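Local coordinates for protein TqaL (Neurospora crassa, PDB 7EEH) that belongs to the 2OG-Fe dioxygenase family of the cupin clan and binds an iron(III) ion, at residues T147-R151 and L152-S156. The protein carries 1 engineered substitution. Numbering follows the deposited sequence.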
# COMPACT_ATOMS: atom_id res chain seq x y z
N THR B 147 2.84 17.66 -27.96
CA THR B 147 3.01 18.49 -29.14
C THR B 147 4.38 19.17 -29.16
O THR B 147 4.79 19.78 -28.17
CB THR B 147 1.91 19.56 -29.18
OG1 THR B 147 0.64 18.93 -29.05
CG2 THR B 147 1.96 20.35 -30.49
N HIS B 148 5.08 19.08 -30.28
CA HIS B 148 6.43 19.64 -30.38
C HIS B 148 6.39 21.08 -30.88
O HIS B 148 5.91 21.35 -31.98
CB HIS B 148 7.28 18.77 -31.29
CG HIS B 148 7.74 17.51 -30.64
ND1 HIS B 148 8.70 16.68 -31.19
CD2 HIS B 148 7.37 16.93 -29.47
CE1 HIS B 148 8.89 15.65 -30.39
NE2 HIS B 148 8.10 15.77 -29.34
N ARG B 149 6.89 22.02 -30.06
CA ARG B 149 7.03 23.40 -30.51
C ARG B 149 8.12 23.46 -31.57
O ARG B 149 9.22 22.95 -31.35
CB ARG B 149 7.39 24.34 -29.36
CG ARG B 149 6.31 24.55 -28.32
CD ARG B 149 6.61 25.73 -27.40
NE ARG B 149 5.64 25.82 -26.31
CZ ARG B 149 4.43 26.33 -26.45
NH1 ARG B 149 4.05 26.82 -27.62
NH2 ARG B 149 3.60 26.35 -25.42
N PRO B 150 7.85 24.07 -32.74
CA PRO B 150 8.87 24.10 -33.80
C PRO B 150 10.18 24.73 -33.40
O PRO B 150 11.23 24.35 -33.94
CB PRO B 150 8.18 24.89 -34.92
CG PRO B 150 6.75 24.58 -34.74
CD PRO B 150 6.54 24.51 -33.23
N ARG B 151 10.19 25.68 -32.46
CA ARG B 151 11.43 26.37 -32.15
C ARG B 151 12.31 25.60 -31.18
O ARG B 151 13.41 26.07 -30.87
CB ARG B 151 11.15 27.77 -31.61
CG ARG B 151 10.58 27.80 -30.20
CD ARG B 151 10.31 29.22 -29.71
NE ARG B 151 10.96 29.50 -28.43
CZ ARG B 151 10.40 29.29 -27.23
NH1 ARG B 151 9.17 28.78 -27.15
NH2 ARG B 151 11.07 29.58 -26.12
N LEU B 152 11.89 24.42 -30.71
CA LEU B 152 12.63 23.70 -29.70
C LEU B 152 13.13 22.37 -30.23
O LEU B 152 12.62 21.85 -31.23
CB LEU B 152 11.77 23.47 -28.45
CG LEU B 152 11.20 24.74 -27.83
CD1 LEU B 152 10.34 24.39 -26.63
CD2 LEU B 152 12.33 25.69 -27.45
N ASP B 153 14.12 21.80 -29.55
CA ASP B 153 14.84 20.62 -30.03
C ASP B 153 14.50 19.40 -29.18
O ASP B 153 15.08 19.18 -28.11
CB ASP B 153 16.35 20.88 -30.05
CG ASP B 153 17.15 19.65 -30.48
OD1 ASP B 153 16.55 18.69 -31.01
OD2 ASP B 153 18.39 19.64 -30.30
N TYR B 154 13.60 18.56 -29.70
CA TYR B 154 13.15 17.38 -28.99
C TYR B 154 14.04 16.17 -29.22
O TYR B 154 13.75 15.10 -28.69
CB TYR B 154 11.69 17.07 -29.38
CG TYR B 154 10.78 18.19 -28.93
CD1 TYR B 154 10.63 19.33 -29.69
CD2 TYR B 154 10.13 18.13 -27.70
CE1 TYR B 154 9.82 20.38 -29.27
CE2 TYR B 154 9.32 19.17 -27.27
CZ TYR B 154 9.16 20.29 -28.06
OH TYR B 154 8.37 21.34 -27.63
N SER B 155 15.14 16.32 -29.96
CA SER B 155 16.15 15.27 -29.96
C SER B 155 17.05 15.33 -28.74
O SER B 155 17.77 14.37 -28.46
CB SER B 155 16.99 15.35 -31.24
OG SER B 155 17.67 16.59 -31.31
N SER B 156 17.00 16.42 -27.97
CA SER B 156 17.93 16.56 -26.87
C SER B 156 17.56 15.63 -25.72
O SER B 156 16.43 15.16 -25.60
CB SER B 156 17.96 18.01 -26.39
OG SER B 156 18.38 18.09 -25.04
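R149 and L152 close a type I beta turn, L152 N donating to R149 O at 3.1 Å, and the chain then doubles back so that Y154 lies against H148 and R149. The phenol spans the bend: its ring is stacked face to face on the H148 imidazole, centroids 3.7 Å apart and planes only 7° from parallel. The two side chains run in opposite senses, which sets Y154 CB over the imidazole (3.3 Å from H148 CE1) and H148 CB over the phenol, a CH-pi contact at each end of the stack. With CG of Y154 anti to its carbonyl carbon (chi1 -64°), the ring reaches back to the start of the turn, where R149 N gives its hydrogen to Y154 OH at 2.9 Å, while R149 O lies in the ring plane at its edge. L152 packs with its two branches: CD1 touches CB and CD of the extended R149 chain, and CD2 sits over one guanidinium face of R151. Both arginines reach the loop carrying iron ligands H184 and D186, R149 NE at V188 O and R151 NH1 at G187 O, while R149 NH2 salt-bridges D248. Y154 OH also hydrogen-bonds D189 OD1, probably as donor, which would polarise the hydroxyl. The example illustrates how a side chain just past a beta turn can fold back to satisfy the N-H at its start: stacking holds the ring's plane, hydrogen bonds place its hydroxyl.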